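Side-chain contacts in lectin (Trichosanthes anguina, PDB 4HR6), which probably binds carbohydrate as a lectin, being a three-chain, nontoxic homologue of type II ribosome-inactivating proteins: residues L42-Q46 against L47-T51; T80-G84 against V85-D89. All coordinates share one frame; numbering follows the deposited sequence.

Interaction 1: residues L42-Q46 against L47-T51; sequences LNAPQ and LAFHT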
# COMPACT_ATOMS: atom_id res chain seq x y z
N LEU B 42 5.08 9.20 -30.23
CA LEU B 42 4.16 9.96 -31.03
C LEU B 42 3.41 11.01 -30.18
O LEU B 42 3.09 12.09 -30.66
CB LEU B 42 3.21 8.99 -31.71
CG LEU B 42 2.22 9.48 -32.77
CD1 LEU B 42 2.91 10.30 -33.86
CD2 LEU B 42 1.52 8.27 -33.35
N ASN B 43 3.14 10.70 -28.92
CA ASN B 43 2.43 11.61 -28.06
C ASN B 43 3.34 12.29 -27.06
O ASN B 43 2.87 12.81 -26.07
CB ASN B 43 1.29 10.88 -27.35
CG ASN B 43 1.79 9.85 -26.37
OD1 ASN B 43 2.84 9.26 -26.56
ND2 ASN B 43 1.04 9.64 -25.31
N ALA B 44 4.64 12.30 -27.31
CA ALA B 44 5.52 13.09 -26.44
C ALA B 44 5.04 14.53 -26.45
O ALA B 44 4.62 15.04 -27.50
CB ALA B 44 6.96 13.05 -26.91
N PRO B 45 5.11 15.20 -25.29
CA PRO B 45 4.71 16.61 -25.24
C PRO B 45 5.60 17.49 -26.12
O PRO B 45 6.79 17.20 -26.33
CB PRO B 45 4.83 16.98 -23.76
CG PRO B 45 5.68 15.93 -23.14
CD PRO B 45 5.71 14.73 -24.03
N GLN B 46 5.02 18.58 -26.62
CA GLN B 46 5.71 19.48 -27.56
C GLN B 46 7.03 20.00 -27.01
O GLN B 46 8.04 20.09 -27.72
CB GLN B 46 4.82 20.68 -27.86
CG GLN B 46 3.67 20.40 -28.77
CD GLN B 46 3.07 21.67 -29.35
OE1 GLN B 46 2.18 22.29 -28.76
NE2 GLN B 46 3.55 22.05 -30.52
N LEU B 47 7.02 20.34 -25.73
CA LEU B 47 8.17 20.85 -25.06
C LEU B 47 9.35 19.86 -25.07
O LEU B 47 10.50 20.28 -25.01
CB LEU B 47 7.79 21.18 -23.62
CG LEU B 47 8.87 21.88 -22.79
CD1 LEU B 47 8.93 23.35 -23.19
CD2 LEU B 47 8.56 21.74 -21.31
N ALA B 48 9.05 18.55 -25.10
CA ALA B 48 10.10 17.53 -25.18
C ALA B 48 10.95 17.71 -26.43
O ALA B 48 12.18 17.58 -26.36
CB ALA B 48 9.50 16.13 -25.16
N PHE B 49 10.32 18.00 -27.56
CA PHE B 49 11.07 18.15 -28.81
C PHE B 49 11.98 19.38 -28.81
O PHE B 49 12.97 19.40 -29.53
CB PHE B 49 10.15 18.25 -30.01
CG PHE B 49 9.39 17.01 -30.27
CD1 PHE B 49 8.13 16.83 -29.74
CD2 PHE B 49 9.94 16.00 -31.04
CE1 PHE B 49 7.42 15.67 -29.98
CE2 PHE B 49 9.24 14.85 -31.30
CZ PHE B 49 7.98 14.68 -30.76
N HIS B 50 11.61 20.38 -28.02
CA HIS B 50 12.30 21.66 -28.03
C HIS B 50 13.42 21.67 -27.04
O HIS B 50 14.32 22.47 -27.18
CB HIS B 50 11.33 22.82 -27.77
CG HIS B 50 10.47 23.14 -28.95
ND1 HIS B 50 9.22 22.59 -29.14
CD2 HIS B 50 10.71 23.91 -30.04
CE1 HIS B 50 8.72 23.02 -30.28
NE2 HIS B 50 9.60 23.83 -30.85
N THR B 51 13.38 20.78 -26.06
CA THR B 51 14.36 20.79 -25.00
C THR B 51 15.21 19.54 -24.90
O THR B 51 16.25 19.59 -24.26
CB THR B 51 13.70 21.04 -23.62
OG1 THR B 51 12.66 20.10 -23.41
CG2 THR B 51 13.10 22.44 -23.53
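Phe-49 reaches back from the short helix 46-51 to Ala-44 and Pro-45, the two loop residues that lead into it: this is the N-terminal first turn of a helix that links strands 37-40 and 57-60 in a chain of the ribosome-inactivating-protein family. Its CG lies beside the backbone N and opposite the carbonyl carbon (chi1 -66°), which sends the ring toward the N-terminal side of the helix. There CE1 comes within 4.1 Å of Ala-44 CB and 3.8 Å of Ala-44 O, which meets the edge of the ring; Gln-46 O lies at the edge too, in the ring plane. The same ring stacks with Phe-40 and touches Val-60, tying the helix to strands 37-40 and 57-60 of the mixed sheet.

Proline suits position 45 because its ring fixes phi near the value the extended entry needs, and CD packs 4.2 Å from Ala-48 CB. Pro-45 O accepts a hydrogen bond from Ala-48 N at 2.9 Å. The small Ala-48 side chain is buried, touching this proline and Phe-3 of strand 3-9.

His-50 swings its imidazole back in a similar way (chi1 -75°), and ND1 donates to Gln-46 O at 3.1 Å with an N-H...O angle of 158°. The oxygen sits near the imidazole plane, whereas ND1 stands above the carbonyl plane. A weak bond from Phe-49 N reaches the same oxygen. At the next residue, Leu-47 O takes the hydroxyl Thr-51 OG1, at 2.7 Å, and His-50 N from opposite faces of its carbonyl plane.

Interaction 2: residues T80-G84 against V85-D89; sequences TIVLG and VDPLD
Val-82 and Pro-87 cross at about a right angle where an extended loop turns into helix 85-96, with Gly-84 at the N-cap. Their nearest side-chain atoms are Val-82 CG2 and Pro-87 CG, 3.9 Å apart. With chi1 at -70°, CG1 of Val-82 is turned away from the carbonyl carbon, leaving CG2, between the backbone N and that carbon, to meet the proline. The pyrrolidine ring also meets backbone: its CB is 3.6 Å from Val-82 O, and its CD lies 3.4 Å from Gly-84 O. It therefore fills the inner corner of the bend between loop and helix. Thr-136 of another loop touches both Val-82 and Pro-87, and Ile-138 also packs on Val-82.

Glycine suits the corner for a steric reason. Its backbone (phi 150°) lies where a side chain would be driven against the carbonyl oxygen of Leu-83 and against Val-85 N, and it would also come close to Pro-87 CD. From here Gly-84 O receives Leu-88 N at 3.1 Å, tilted modestly from the carbonyl plane, with an N-H...O angle of 153°. Leu-88 CB passes 3.4 Å from the same oxygen; beyond it the side chain continues to Ile-110 and Met-113 of helix 103-119 and to Leu-5 of a neighbouring subunit.

Pro-87 is the third residue after the N-cap, within the first turn, where a backbone N-H has no helical carbonyl to address. Lacking that N-H, proline gives up no helical hydrogen bond here. The helix can thus start its regular bonding at Leu-88, while the ring earns van der Waals contact with the loop, so shape and backbone geometry define the corner without a polar side-chain bond.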
# COMPACT_ATOMS: atom_id res chain seq x y z
N THR B 80 1.59 -11.73 -21.33
CA THR B 80 2.25 -12.67 -22.19
C THR B 80 3.77 -12.44 -22.21
O THR B 80 4.52 -13.26 -22.71
CB THR B 80 1.68 -12.48 -23.61
OG1 THR B 80 0.39 -13.12 -23.67
CG2 THR B 80 2.58 -13.06 -24.68
N ILE B 81 4.23 -11.32 -21.67
CA ILE B 81 5.60 -10.92 -21.88
C ILE B 81 6.40 -11.12 -20.62
O ILE B 81 6.06 -10.58 -19.57
CB ILE B 81 5.67 -9.45 -22.31
CG1 ILE B 81 4.99 -9.28 -23.67
CG2 ILE B 81 7.10 -8.98 -22.37
CD1 ILE B 81 4.55 -7.87 -23.95
N VAL B 82 7.49 -11.86 -20.74
CA VAL B 82 8.31 -12.20 -19.59
C VAL B 82 9.14 -11.00 -19.16
O VAL B 82 9.64 -10.26 -20.00
CB VAL B 82 9.25 -13.42 -19.86
CG1 VAL B 82 8.43 -14.69 -19.97
CG2 VAL B 82 10.07 -13.25 -21.13
N LEU B 83 9.25 -10.83 -17.84
CA LEU B 83 10.09 -9.83 -17.20
C LEU B 83 11.19 -10.54 -16.43
O LEU B 83 11.01 -11.68 -15.98
CB LEU B 83 9.28 -9.00 -16.23
CG LEU B 83 8.03 -8.35 -16.84
CD1 LEU B 83 7.35 -7.49 -15.79
CD2 LEU B 83 8.43 -7.54 -18.07
N GLY B 84 12.31 -9.85 -16.24
CA GLY B 84 13.45 -10.40 -15.52
C GLY B 84 14.75 -9.82 -16.02
O GLY B 84 14.76 -8.94 -16.90
N VAL B 85 15.84 -10.33 -15.49
CA VAL B 85 17.16 -9.81 -15.76
C VAL B 85 17.51 -9.91 -17.25
O VAL B 85 17.97 -8.94 -17.85
CB VAL B 85 18.22 -10.55 -14.94
CG1 VAL B 85 19.61 -10.03 -15.27
CG2 VAL B 85 17.91 -10.39 -13.45
N ASP B 86 17.28 -11.08 -17.84
CA ASP B 86 17.70 -11.30 -19.21
C ASP B 86 16.75 -10.66 -20.20
O ASP B 86 17.18 -10.15 -21.21
CB ASP B 86 17.89 -12.81 -19.51
CG ASP B 86 19.02 -13.43 -18.69
OD1 ASP B 86 20.15 -12.90 -18.72
OD2 ASP B 86 18.77 -14.45 -18.02
N PRO B 87 15.43 -10.69 -19.94
CA PRO B 87 14.57 -9.89 -20.82
C PRO B 87 14.94 -8.40 -20.84
O PRO B 87 14.87 -7.77 -21.89
CB PRO B 87 13.20 -10.10 -20.22
CG PRO B 87 13.28 -11.50 -19.64
CD PRO B 87 14.65 -11.55 -19.04
N LEU B 88 15.35 -7.85 -19.70
CA LEU B 88 15.75 -6.45 -19.62
C LEU B 88 17.02 -6.20 -20.42
O LEU B 88 17.10 -5.24 -21.15
CB LEU B 88 15.95 -6.04 -18.17
CG LEU B 88 16.32 -4.57 -17.91
CD1 LEU B 88 15.35 -3.58 -18.56
CD2 LEU B 88 16.41 -4.33 -16.42
N ASP B 89 18.00 -7.10 -20.29
CA ASP B 89 19.27 -7.01 -21.01
C ASP B 89 19.01 -7.02 -22.51
O ASP B 89 19.53 -6.19 -23.25
CB ASP B 89 20.17 -8.19 -20.61
CG ASP B 89 21.64 -7.95 -20.95
OD1 ASP B 89 22.25 -7.04 -20.38
OD2 ASP B 89 22.17 -8.66 -21.81

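Interactions 1 and 2 both join an incoming loop to the first turn of a helix within the ribosome-inactivating family region, yet they hold different elements: their centres are 28 Å apart and their nearest atoms about 17 Å. Interaction 1 is a surface contact that packs helix 46-51 on strands of the mixed sheet; interaction 2 is partly buried and sets helix 85-96 beside helix 103-119 and a neighbouring subunit. Each uses a proline, before the helix in one and inside its first turn in the other. The surface contact adds aromatic rings and a histidine-to-carbonyl bond, whereas the more buried one depends on aliphatic packing and a glycine backbone.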